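Side-chain contacts in myosin-4 (Saccharomyces cerevisiae, PDB 3MMI), which is a type V myosin motor of the machinery that localizes ASH1 and other mRNAs to the bud, recruited to them through SHE3: residues I168-M173 with K221-M226; L231-P236 with E344-A349; R248-L253 with I269-A274; L278-S283 with K289-F294. One frame throughout, in Å; residues are numbered along the deposited sequence.

Contact 1: I168-M173 with K221-M226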
loop_
_atom_site.group_PDB
_atom_site.type_symbol
_atom_site.label_atom_id
_atom_site.label_comp_id
_atom_site.label_asym_id
_atom_site.label_seq_id
_atom_site.Cartn_x
_atom_site.Cartn_y
_atom_site.Cartn_z
ATOM N N ILE A 168 13.086 2.997 -10.279
ATOM C CA ILE A 168 13.557 4.252 -9.798
ATOM C C ILE A 168 14.803 3.997 -8.956
ATOM O O ILE A 168 15.523 4.934 -8.621
ATOM C CB ILE A 168 12.502 4.885 -8.938
ATOM C CG1 ILE A 168 11.337 5.329 -9.796
ATOM C CG2 ILE A 168 13.014 5.968 -8.178
ATOM C CD1 ILE A 168 10.242 5.713 -8.921
ATOM N N GLU A 169 15.110 2.751 -8.637
ATOM C CA GLU A 169 16.413 2.476 -8.003
ATOM C C GLU A 169 16.516 3.018 -6.537
ATOM O O GLU A 169 17.571 3.565 -6.075
ATOM C CB GLU A 169 17.576 3.065 -8.855
ATOM C CG GLU A 169 17.607 2.546 -10.324
ATOM C CD GLU A 169 18.739 3.164 -11.143
ATOM O OE1 GLU A 169 19.667 2.476 -11.464
ATOM O OE2 GLU A 169 18.720 4.355 -11.462
ATOM N N ILE A 170 15.427 2.874 -5.795
ATOM C CA ILE A 170 15.347 3.417 -4.462
ATOM C C ILE A 170 16.512 3.016 -3.562
ATOM O O ILE A 170 17.057 3.863 -2.848
ATOM C CB ILE A 170 13.977 3.175 -3.769
ATOM C CG1 ILE A 170 13.056 4.418 -3.956
ATOM C CG2 ILE A 170 14.115 3.257 -2.265
ATOM C CD1 ILE A 170 12.012 4.283 -4.963
ATOM N N PHE A 171 16.948 1.784 -3.655
ATOM C CA PHE A 171 18.093 1.346 -2.953
ATOM C C PHE A 171 19.370 2.174 -3.181
ATOM O O PHE A 171 20.000 2.646 -2.222
ATOM C CB PHE A 171 18.370 -0.168 -3.169
ATOM C CG PHE A 171 19.603 -0.617 -2.426
ATOM C CD1 PHE A 171 19.527 -0.941 -1.071
ATOM C CD2 PHE A 171 20.847 -0.568 -3.025
ATOM C CE1 PHE A 171 20.730 -1.302 -0.320
ATOM C CE2 PHE A 171 22.034 -0.888 -2.308
ATOM C CZ PHE A 171 21.994 -1.302 -0.971
ATOM N N ASP A 172 19.799 2.308 -4.440
ATOM C CA ASP A 172 21.009 3.066 -4.799
ATOM C C ASP A 172 20.910 4.499 -4.516
ATOM O O ASP A 172 21.914 5.114 -4.268
ATOM C CB ASP A 172 21.412 2.945 -6.281
ATOM C CG ASP A 172 22.082 1.618 -6.596
ATOM O OD1 ASP A 172 22.729 1.067 -5.698
ATOM O OD2 ASP A 172 21.935 1.108 -7.750
ATOM N N MET A 173 19.707 5.027 -4.526
ATOM C CA MET A 173 19.454 6.450 -4.224
ATOM C C MET A 173 19.608 6.705 -2.730
ATOM O O MET A 173 20.032 7.744 -2.334
ATOM C CB MET A 173 18.005 6.736 -4.688
ATOM C CG MET A 173 17.717 8.125 -5.128
ATOM S SD MET A 173 16.031 8.400 -5.553
ATOM C CE MET A 173 15.314 6.768 -5.666
ATOM N N LYS A 221 4.453 3.640 2.980
ATOM C CA LYS A 221 4.458 2.479 3.875
ATOM C C LYS A 221 5.190 1.412 3.144
ATOM O O LYS A 221 5.996 0.687 3.745
ATOM C CB LYS A 221 3.072 2.021 4.306
ATOM C CG LYS A 221 2.396 2.934 5.346
ATOM C CD LYS A 221 1.014 2.367 5.761
ATOM N N TYR A 222 4.990 1.314 1.826
ATOM C CA TYR A 222 5.724 0.312 1.133
ATOM C C TYR A 222 7.239 0.553 1.159
ATOM O O TYR A 222 8.017 -0.390 1.206
ATOM C CB TYR A 222 5.262 0.202 -0.309
ATOM C CG TYR A 222 6.017 -0.867 -1.049
ATOM C CD1 TYR A 222 5.504 -2.144 -1.158
ATOM C CD2 TYR A 222 7.253 -0.595 -1.633
ATOM C CE1 TYR A 222 6.182 -3.133 -1.872
ATOM C CE2 TYR A 222 7.990 -1.566 -2.311
ATOM C CZ TYR A 222 7.441 -2.843 -2.441
ATOM O OH TYR A 222 8.098 -3.836 -3.115
ATOM N N LEU A 223 7.670 1.804 1.039
ATOM C CA LEU A 223 9.125 2.069 0.930
ATOM C C LEU A 223 9.784 1.909 2.306
ATOM O O LEU A 223 10.914 1.492 2.388
ATOM C CB LEU A 223 9.461 3.462 0.282
ATOM C CG LEU A 223 9.050 3.623 -1.225
ATOM C CD1 LEU A 223 8.954 5.137 -1.615
ATOM C CD2 LEU A 223 9.995 2.975 -2.207
ATOM N N ASN A 224 9.065 2.201 3.363
ATOM C CA ASN A 224 9.466 1.789 4.761
ATOM C C ASN A 224 9.936 0.291 4.841
ATOM O O ASN A 224 11.096 0.037 5.211
ATOM C CB ASN A 224 8.263 2.051 5.707
ATOM C CG ASN A 224 8.557 1.717 7.150
ATOM O OD1 ASN A 224 9.524 2.274 7.739
ATOM N ND2 ASN A 224 7.841 0.774 7.695
ATOM N N VAL A 225 9.103 -0.642 4.329
ATOM C CA VAL A 225 9.345 -2.127 4.298
ATOM C C VAL A 225 10.582 -2.431 3.507
ATOM O O VAL A 225 11.546 -2.980 3.981
ATOM C CB VAL A 225 8.080 -2.814 3.677
ATOM C CG1 VAL A 225 8.402 -4.301 3.385
ATOM C CG2 VAL A 225 6.943 -2.632 4.654
ATOM N N MET A 226 10.600 -1.909 2.283
ATOM C CA MET A 226 11.720 -2.209 1.342
ATOM C C MET A 226 13.023 -1.626 1.842
ATOM O O MET A 226 14.111 -2.215 1.798
ATOM C CB MET A 226 11.371 -1.591 0.023
ATOM C CG MET A 226 12.369 -1.870 -1.030
ATOM S SD MET A 226 12.482 -0.471 -2.122
ATOM C CE MET A 226 14.125 0.067 -1.707
#

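Contact 2: L231-P236 with E344-A349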
loop_
_atom_site.group_PDB
_atom_site.type_symbol
_atom_site.label_atom_id
_atom_site.label_comp_id
_atom_site.label_asym_id
_atom_site.label_seq_id
_atom_site.Cartn_x
_atom_site.Cartn_y
_atom_site.Cartn_z
ATOM N N LEU A 231 18.048 -2.449 4.337
ATOM C CA LEU A 231 19.082 -1.973 5.260
ATOM C C LEU A 231 19.694 -3.194 6.006
ATOM O O LEU A 231 20.973 -3.278 6.162
ATOM C CB LEU A 231 18.488 -1.012 6.279
ATOM C CG LEU A 231 19.432 -0.692 7.438
ATOM C CD1 LEU A 231 20.483 0.374 6.984
ATOM C CD2 LEU A 231 18.704 -0.166 8.715
ATOM N N ILE A 232 18.850 -4.125 6.407
ATOM C CA ILE A 232 19.340 -5.316 7.090
ATOM C C ILE A 232 20.048 -6.325 6.130
ATOM O O ILE A 232 21.019 -6.835 6.504
ATOM C CB ILE A 232 18.186 -6.143 7.745
ATOM C CG1 ILE A 232 17.504 -5.373 8.877
ATOM C CG2 ILE A 232 18.736 -7.516 8.282
ATOM C CD1 ILE A 232 18.411 -4.645 9.795
ATOM N N THR A 233 19.525 -6.595 4.944
ATOM C CA THR A 233 19.977 -7.767 4.130
ATOM C C THR A 233 21.137 -7.335 3.224
ATOM O O THR A 233 22.100 -8.073 3.017
ATOM C CB THR A 233 18.889 -8.386 3.269
ATOM O OG1 THR A 233 18.202 -7.334 2.531
ATOM C CG2 THR A 233 17.955 -8.963 4.153
ATOM N N LYS A 234 21.081 -6.112 2.743
ATOM C CA LYS A 234 21.948 -5.644 1.666
ATOM C C LYS A 234 23.079 -4.683 2.059
ATOM O O LYS A 234 23.997 -4.429 1.264
ATOM C CB LYS A 234 21.129 -4.984 0.590
ATOM C CG LYS A 234 20.524 -5.910 -0.398
ATOM C CD LYS A 234 19.164 -5.452 -0.753
ATOM C CE LYS A 234 18.782 -5.831 -2.171
ATOM N NZ LYS A 234 19.211 -4.685 -2.978
ATOM N N CYS A 235 23.110 -4.197 3.295
ATOM C CA CYS A 235 24.070 -3.168 3.631
ATOM C C CYS A 235 25.056 -3.741 4.600
ATOM O O CYS A 235 24.776 -3.972 5.817
ATOM C CB CYS A 235 23.447 -1.879 4.219
ATOM S SG CYS A 235 22.240 -1.079 3.138
ATOM N N PRO A 236 26.282 -3.899 4.103
ATOM C CA PRO A 236 27.270 -4.729 4.733
ATOM C C PRO A 236 27.595 -4.166 6.159
ATOM O O PRO A 236 27.369 -4.883 7.187
ATOM C CB PRO A 236 28.460 -4.651 3.751
ATOM C CG PRO A 236 28.330 -3.295 3.071
ATOM C CD PRO A 236 26.833 -3.041 3.027
ATOM N N GLU A 344 9.611 -11.687 13.745
ATOM C CA GLU A 344 10.097 -11.490 12.405
ATOM C C GLU A 344 11.066 -10.355 12.407
ATOM O O GLU A 344 10.813 -9.339 13.028
ATOM C CB GLU A 344 8.970 -11.115 11.443
ATOM C CG GLU A 344 7.657 -11.906 11.544
ATOM C CD GLU A 344 7.797 -13.244 10.910
ATOM O OE1 GLU A 344 8.911 -13.470 10.337
ATOM O OE2 GLU A 344 6.800 -14.047 10.995
ATOM N N ILE A 345 12.204 -10.492 11.770
ATOM C CA ILE A 345 13.054 -9.374 11.541
ATOM C C ILE A 345 12.609 -8.586 10.270
ATOM O O ILE A 345 12.416 -7.349 10.397
ATOM C CB ILE A 345 14.479 -9.755 11.417
ATOM C CG1 ILE A 345 14.985 -10.356 12.714
ATOM C CG2 ILE A 345 15.358 -8.646 10.999
ATOM C CD1 ILE A 345 16.520 -10.809 12.621
ATOM N N MET A 346 12.367 -9.290 9.127
ATOM C CA MET A 346 11.825 -8.656 7.928
ATOM C C MET A 346 10.461 -8.111 8.253
ATOM O O MET A 346 9.676 -8.735 8.954
ATOM C CB MET A 346 11.778 -9.687 6.749
ATOM C CG MET A 346 13.124 -10.332 6.562
ATOM S SD MET A 346 14.163 -9.224 5.601
ATOM C CE MET A 346 15.191 -8.612 6.824
ATOM N N LEU A 347 10.132 -6.996 7.622
ATOM C CA LEU A 347 8.701 -6.489 7.512
ATOM C C LEU A 347 8.036 -6.929 6.225
ATOM O O LEU A 347 8.738 -7.256 5.322
ATOM C CB LEU A 347 8.714 -4.926 7.481
ATOM C CG LEU A 347 9.488 -4.269 8.613
ATOM C CD1 LEU A 347 9.686 -2.723 8.445
ATOM C CD2 LEU A 347 8.746 -4.563 10.007
ATOM N N SER A 348 6.695 -6.871 6.194
ATOM C CA SER A 348 5.799 -7.095 5.056
ATOM C C SER A 348 5.001 -5.817 4.949
ATOM O O SER A 348 4.615 -5.273 5.957
ATOM C CB SER A 348 4.662 -8.106 5.402
ATOM O OG SER A 348 5.278 -9.188 5.886
ATOM N N ALA A 349 4.510 -5.515 3.758
ATOM C CA ALA A 349 3.691 -4.356 3.526
ATOM C C ALA A 349 2.251 -4.653 3.904
ATOM O O ALA A 349 1.692 -5.677 3.480
ATOM C CB ALA A 349 3.789 -4.018 2.070
#

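Contact 3: R248-L253 with I269-A274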
loop_
_atom_site.group_PDB
_atom_site.type_symbol
_atom_site.label_atom_id
_atom_site.label_comp_id
_atom_site.label_asym_id
_atom_site.label_seq_id
_atom_site.Cartn_x
_atom_site.Cartn_y
_atom_site.Cartn_z
ATOM N N ARG A 248 19.476 12.096 5.688
ATOM C CA ARG A 248 19.378 13.121 4.665
ATOM C C ARG A 248 18.723 12.614 3.378
ATOM O O ARG A 248 17.964 13.353 2.750
ATOM C CB ARG A 248 20.762 13.698 4.355
ATOM C CG ARG A 248 21.612 13.967 5.585
ATOM N N ASN A 249 19.005 11.376 2.965
ATOM C CA ASN A 249 18.431 10.924 1.694
ATOM C C ASN A 249 16.973 10.783 1.919
ATOM O O ASN A 249 16.145 11.073 0.986
ATOM C CB ASN A 249 19.051 9.614 1.176
ATOM C CG ASN A 249 20.488 9.793 0.752
ATOM O OD1 ASN A 249 21.294 8.827 0.679
ATOM N ND2 ASN A 249 20.813 10.969 0.349
ATOM N N ILE A 250 16.611 10.340 3.123
ATOM C CA ILE A 250 15.205 10.105 3.412
ATOM C C ILE A 250 14.447 11.448 3.370
ATOM O O ILE A 250 13.383 11.627 2.786
ATOM C CB ILE A 250 15.006 9.361 4.795
ATOM C CG1 ILE A 250 15.369 7.847 4.653
ATOM C CG2 ILE A 250 13.590 9.495 5.261
ATOM C CD1 ILE A 250 15.313 7.149 5.940
ATOM N N GLU A 251 15.040 12.393 4.045
ATOM C CA GLU A 251 14.460 13.782 4.075
ATOM C C GLU A 251 14.358 14.384 2.676
ATOM O O GLU A 251 13.371 14.956 2.353
ATOM C CB GLU A 251 15.193 14.767 5.002
ATOM C CG GLU A 251 15.409 14.396 6.511
ATOM C CD GLU A 251 14.434 13.323 7.161
ATOM O OE1 GLU A 251 14.941 12.214 7.596
ATOM O OE2 GLU A 251 13.184 13.575 7.251
ATOM N N ARG A 252 15.295 14.107 1.799
ATOM C CA ARG A 252 15.154 14.415 0.425
ATOM C C ARG A 252 13.975 13.720 -0.222
ATOM O O ARG A 252 13.197 14.376 -0.890
ATOM C CB ARG A 252 16.438 14.006 -0.319
ATOM C CG ARG A 252 16.875 15.050 -1.223
ATOM C CD ARG A 252 18.099 14.619 -2.030
ATOM N NE ARG A 252 18.106 15.300 -3.314
ATOM C CZ ARG A 252 19.139 15.275 -4.173
ATOM N NH1 ARG A 252 20.295 14.652 -3.884
ATOM N NH2 ARG A 252 19.041 15.941 -5.283
ATOM N N LEU A 253 13.881 12.389 -0.094
ATOM C CA LEU A 253 12.705 11.614 -0.582
ATOM C C LEU A 253 11.393 12.180 -0.047
ATOM O O LEU A 253 10.392 12.299 -0.788
ATOM C CB LEU A 253 12.860 10.162 -0.153
ATOM C CG LEU A 253 11.776 9.226 -0.653
ATOM C CD1 LEU A 253 12.427 7.839 -0.965
ATOM C CD2 LEU A 253 10.659 9.199 0.345
ATOM N N ILE A 269 8.337 4.943 9.841
ATOM C CA ILE A 269 8.815 4.779 11.205
ATOM C C ILE A 269 9.918 3.729 11.454
ATOM O O ILE A 269 10.884 4.053 12.122
ATOM C CB ILE A 269 7.644 4.657 12.211
ATOM C CG1 ILE A 269 8.154 5.017 13.573
ATOM C CG2 ILE A 269 6.867 3.296 12.067
ATOM C CD1 ILE A 269 7.182 4.527 14.761
ATOM N N GLN A 270 9.873 2.593 10.767
ATOM C CA GLN A 270 10.884 1.550 11.023
ATOM C C GLN A 270 12.179 1.980 10.482
ATOM O O GLN A 270 13.193 1.889 11.168
ATOM C CB GLN A 270 10.415 0.214 10.491
ATOM C CG GLN A 270 9.588 -0.524 11.534
ATOM C CD GLN A 270 8.190 -0.046 11.602
ATOM O OE1 GLN A 270 7.581 0.161 10.558
ATOM N NE2 GLN A 270 7.615 0.063 12.836
ATOM N N ILE A 271 12.175 2.538 9.246
ATOM C CA ILE A 271 13.466 2.791 8.625
ATOM C C ILE A 271 14.031 4.049 9.266
ATOM O O ILE A 271 15.205 4.146 9.516
ATOM C CB ILE A 271 13.478 2.953 7.049
ATOM C CG1 ILE A 271 14.855 3.360 6.626
ATOM C CG2 ILE A 271 12.566 4.126 6.541
ATOM C CD1 ILE A 271 15.938 2.241 6.798
ATOM N N ILE A 272 13.170 5.020 9.629
ATOM C CA ILE A 272 13.619 6.190 10.372
ATOM C C ILE A 272 14.205 5.839 11.777
ATOM O O ILE A 272 15.322 6.263 12.093
ATOM C CB ILE A 272 12.497 7.278 10.623
ATOM C CG1 ILE A 272 11.931 7.966 9.335
ATOM C CG2 ILE A 272 12.904 8.340 11.670
ATOM C CD1 ILE A 272 12.960 8.572 8.754
ATOM N N GLN A 273 13.563 4.997 12.559
ATOM C CA GLN A 273 14.157 4.565 13.816
ATOM C C GLN A 273 15.470 3.798 13.680
ATOM O O GLN A 273 16.316 3.967 14.494
ATOM C CB GLN A 273 13.192 3.776 14.678
ATOM C CG GLN A 273 11.889 4.426 14.939
ATOM C CD GLN A 273 11.876 5.260 16.137
ATOM O OE1 GLN A 273 12.840 5.920 16.492
ATOM N NE2 GLN A 273 10.759 5.257 16.786
ATOM N N ALA A 274 15.614 3.008 12.612
ATOM C CA ALA A 274 16.827 2.108 12.400
ATOM C C ALA A 274 17.991 3.061 12.184
ATOM O O ALA A 274 19.047 2.921 12.749
ATOM C CB ALA A 274 16.610 1.250 11.132
#

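Contact 4: L278-S283 with K289-F294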
loop_
_atom_site.group_PDB
_atom_site.type_symbol
_atom_site.label_atom_id
_atom_site.label_comp_id
_atom_site.label_asym_id
_atom_site.label_seq_id
_atom_site.Cartn_x
_atom_site.Cartn_y
_atom_site.Cartn_z
ATOM N N LEU A 278 21.416 4.190 14.727
ATOM C CA LEU A 278 22.766 4.129 14.302
ATOM C C LEU A 278 23.550 5.378 14.741
ATOM O O LEU A 278 24.817 5.375 14.878
ATOM C CB LEU A 278 22.808 3.989 12.779
ATOM C CG LEU A 278 22.594 2.567 12.247
ATOM C CD1 LEU A 278 22.435 2.630 10.700
ATOM C CD2 LEU A 278 23.693 1.571 12.710
ATOM N N GLN A 279 22.821 6.480 14.928
ATOM C CA GLN A 279 23.449 7.675 15.407
ATOM C C GLN A 279 23.465 7.843 16.949
ATOM O O GLN A 279 24.166 8.693 17.411
ATOM C CB GLN A 279 22.835 8.901 14.731
ATOM C CG GLN A 279 22.795 8.819 13.218
ATOM C CD GLN A 279 21.745 9.742 12.614
ATOM O OE1 GLN A 279 22.033 10.908 12.494
ATOM N NE2 GLN A 279 20.560 9.241 12.158
ATOM N N LEU A 280 22.685 7.089 17.724
ATOM C CA LEU A 280 22.830 7.119 19.178
ATOM C C LEU A 280 24.238 6.760 19.645
ATOM O O LEU A 280 24.923 5.923 19.069
ATOM C CB LEU A 280 21.766 6.337 19.958
ATOM C CG LEU A 280 20.320 6.724 19.548
ATOM C CD1 LEU A 280 19.209 5.677 19.992
ATOM C CD2 LEU A 280 19.966 8.171 19.941
ATOM N N LYS A 281 24.730 7.416 20.664
ATOM C CA LYS A 281 25.998 7.053 21.271
ATOM C C LYS A 281 25.669 6.357 22.561
ATOM O O LYS A 281 25.589 6.991 23.586
ATOM C CB LYS A 281 26.790 8.303 21.617
ATOM C CE LYS A 281 26.398 10.697 24.694
ATOM N NZ LYS A 281 25.011 11.195 24.567
ATOM N N ILE A 282 25.420 5.064 22.537
ATOM C CA ILE A 282 24.891 4.461 23.807
ATOM C C ILE A 282 26.046 3.734 24.426
ATOM O O ILE A 282 26.698 2.902 23.756
ATOM C CB ILE A 282 23.795 3.443 23.611
ATOM C CG1 ILE A 282 22.664 4.038 22.749
ATOM C CG2 ILE A 282 23.270 2.949 24.961
ATOM C CD1 ILE A 282 22.172 2.991 21.714
ATOM N N SER A 283 26.315 4.045 25.696
ATOM C CA SER A 283 27.424 3.384 26.363
ATOM C C SER A 283 27.109 2.554 27.619
ATOM O O SER A 283 28.016 1.987 28.174
ATOM C CB SER A 283 28.541 4.386 26.639
ATOM O OG SER A 283 28.123 5.316 27.627
ATOM N N LYS A 289 18.564 0.626 28.383
ATOM C CA LYS A 289 17.307 0.071 28.901
ATOM C C LYS A 289 16.327 1.190 28.932
ATOM O O LYS A 289 15.147 1.066 28.597
ATOM C CB LYS A 289 17.447 -0.513 30.320
ATOM C CG LYS A 289 17.880 -2.058 30.350
ATOM C CD LYS A 289 18.377 -2.547 31.697
ATOM C CE LYS A 289 17.279 -3.122 32.569
ATOM N NZ LYS A 289 17.750 -4.424 33.237
ATOM N N LEU A 290 16.872 2.335 29.279
ATOM C CA LEU A 290 16.063 3.557 29.279
ATOM C C LEU A 290 15.505 3.902 27.918
ATOM O O LEU A 290 14.315 4.247 27.808
ATOM C CB LEU A 290 16.802 4.758 29.846
ATOM C CG LEU A 290 16.894 5.052 31.323
ATOM C CD1 LEU A 290 16.979 6.576 31.381
ATOM C CD2 LEU A 290 15.651 4.559 32.108
ATOM N N LEU A 291 16.338 3.699 26.893
ATOM C CA LEU A 291 15.881 3.930 25.523
ATOM C C LEU A 291 14.972 2.891 24.922
ATOM O O LEU A 291 13.973 3.287 24.277
ATOM C CB LEU A 291 17.049 4.274 24.655
ATOM C CG LEU A 291 17.632 5.667 24.970
ATOM C CD1 LEU A 291 18.996 5.926 24.345
ATOM C CD2 LEU A 291 16.735 6.804 24.500
ATOM N N PHE A 292 15.181 1.583 25.190
ATOM C CA PHE A 292 14.466 0.531 24.399
ATOM C C PHE A 292 13.552 -0.458 25.136
ATOM O O PHE A 292 12.814 -1.251 24.495
ATOM C CB PHE A 292 15.537 -0.239 23.640
ATOM C CG PHE A 292 16.307 0.633 22.688
ATOM C CD1 PHE A 292 15.735 0.980 21.439
ATOM C CD2 PHE A 292 17.590 1.114 23.048
ATOM C CE1 PHE A 292 16.464 1.811 20.530
ATOM C CE2 PHE A 292 18.326 1.936 22.168
ATOM C CZ PHE A 292 17.762 2.310 20.895
ATOM N N ASP A 293 13.624 -0.473 26.487
ATOM C CA ASP A 293 12.711 -1.334 27.196
ATOM C C ASP A 293 11.334 -0.774 26.955
ATOM O O ASP A 293 11.099 0.425 27.198
ATOM C CB ASP A 293 13.031 -1.310 28.708
ATOM C CG ASP A 293 14.171 -2.275 29.107
ATOM O OD1 ASP A 293 14.764 -3.000 28.280
ATOM O OD2 ASP A 293 14.502 -2.311 30.295
ATOM N N PHE A 294 10.395 -1.597 26.571
ATOM C CA PHE A 294 8.997 -1.134 26.420
ATOM C C PHE A 294 8.915 -0.039 25.376
ATOM O O PHE A 294 8.147 0.912 25.526
ATOM C CB PHE A 294 8.336 -0.580 27.718
ATOM C CG PHE A 294 8.913 -1.085 28.997
ATOM C CD1 PHE A 294 9.059 -2.462 29.260
ATOM C CD2 PHE A 294 9.304 -0.167 29.978
ATOM C CE1 PHE A 294 9.634 -2.906 30.536
ATOM C CE2 PHE A 294 9.863 -0.606 31.223
ATOM C CZ PHE A 294 10.038 -1.978 31.486
#

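Contact 1: I168-M173 with K221-M226
I170 meets L223 and M226 with different branches of its side chain. Its CD1 methyl comes within 3.7 Å of L223 CD2, the two side chains crossing at about a right angle. On the other branch, I170 CG2 faces the terminal methyl of M226; the 3.2 Å between I170 CG2 and M226 CE is tighter than usual for two carbons. I170 also lies off the staggered positions at both torsions (chi1 -96°, chi2 103°), so the closeness of this pair is doubtful. M226 starts anti to its backbone N (chi1 -177°) and bends further out, which carries CE past I170 to the neighbouring backbone, 3.8 Å from F171 N. An alanine at I170 would remove both branches and would probably leave L223 CD2 and M226 CE facing a gap, with the methionine end free to turn.

E169 makes the junction before helix 170-174: its positive phi ends helix 132-168 in a Schellman motif (I170 N to S165 O, E169 N to A166 O). E169 is also the N-cap residue of helix 170-174, and M173 N donates to E169 O at 3.0 Å. Farther out, M226 also touches S165, I170 reaches L227, and the F171 ring makes a cation-pi contact with K234. The meeting of the short helix with helix 209-234, in the globular tail of this myosin, thus rests on methyl and thioether contacts, whose strength depends on close fit and exclusion of water, not on charge.

Contact 2: L231-P236 with E344-A349
M346 lays its thioether end against I232 and T233 near the end of helix 209-234, and this is the close part of the contact. The CE methyl rests against two branches of the helix surface, 4.0 Å from I232 CG2 and 3.9 Å from T233 CG2, while M346 SD follows the threonine methyl at 4.1 Å. Bends at chi2 (-81°) and chi3 (105°) turn the end of the methionine back onto the helix, although the side chain leaves its backbone at an angle to it. T233 has its methyl anti to the carbonyl carbon, next to its own backbone N; the hydroxyl OG1 is thereby turned back to bond with N229 O, leaving the carbon branch to meet the methionine. Even this close part is at the surface, T233 being exposed to solvent.

The I345 side is looser: I345 CG2 only grazes I232 CG1, at 4.5 Å. The loop 344-349 is fastened instead through its backbone: the carbonyls of E344, I345 and L347 accept hydrogen bonds from N299, Q302 and N229. K309 binds the carbonyl oxygens of L231 and I232, and I232 packs on A305 and I306 of helix 300-308.

Between the two segments the contact is apolar and modest in area. Directional bonding to neighbouring amide side chains therefore probably fixes the course of the loop after helix 322-338, while the methionine end adds a contact with no directional demand.

Contact 3: R248-L253 with I269-A274
Two antiparallel helices of the DIL domain pack here through isoleucines, I250 on helix 240-257 meeting I271 and I272 on helix 269-279. The two six-residue segments run at 150° to each other with axes 11.4 Å apart, a spacing bridged by branched side chains from both helices. I250 provides both methyls. Its delta methyl reaches across to I271, with I250 CD1 3.9 Å from I271 CG1, and also lies 3.9 Å from I272 CD1. Its gamma methyl, CG2, sits 3.7 Å from the same I272 CD1, so one isoleucine end is held by two carbons of another.

The partners differ in how they get there. I271 extends CG1 away from its backbone N (chi1 174°), and its root points at helix 240-257. I272 starts off to the side, and the bend at chi2 (-61°) brings CD1 round to I250. Helix 209-234 closes the buried flank: I271 touches L227, L253 touches L220, and A274 rests on F228 and L231. The same helix also bonds to the first turn of helix 269-279, N224 OD1 accepting from I271 N. On another flank, R252 forms a salt bridge with D185 of helix 185-204.

E251 lies on the solvent side. Its carboxylate lies close to that of D247, a pairing of like charges, and touches the isoleucine cluster lightly: E251 OE1 stands 4.3 Å from I272 CD1.

Contact 4: L278-S283 with K289-F294
L280 and I282 turn their side chains toward L291 and F292, and every contact between the segments is apolar. Among aliphatic groups the packing is light: L291 CD1 lies 4.4 Å from both L280 CD1 and I282 CG1, reached from two residues of the extended chain that follows helix 269-279.

Aliphatic-aromatic contacts are closer. The F292 ring, placed by chi1 at -61°, points its far end at the extended chain. L280 CD1 comes to 3.8 Å from F292 CZ, the two side chains approaching from opposite directions, while I282 CD1 lies at the ring edge, near its plane, 4.0 Å from F292 CE2. Aromatic neighbours complete the surroundings, W295 meeting the ring edge-to-face and F288 at about 35° between planes.

Polar bonds lie around the contact and not across it. D293 N donates to K289 O at 3.0 Å as helix 285-292 ends, D293 OD1 is hydrogen-bonded to Y327 OH, and E287 OE1 takes the S283 amide.

Since L280 and L291 are exposed, the contact is a hydrophobic patch at the surface: dispersion and the partial shielding of methyls and ring from water hold it, with no directional bond between the segments.

Overall arrangement
Contacts 1, 2 and 3 gather round helix 209-234 on one side of the chain's centre. Contact 1 and contact 3, with centres 10 Å apart, are joined by N224, whose amide binds both Q270 and the backbone of I271. Contact 2 lies 12 Å from contact 1, centre to centre, and touches it where V225 meets L347 and F171 meets C235; it touches contact 3 through L231 on A274. Along the chain it encloses contacts 3 and 4. Contact 4 is the outlier: 18 Å from contact 3 between centres, linked to it through helix 269-279, and about 12 Å from contact 1 at nearest atoms. Together they join parts of the largely helical globular tail.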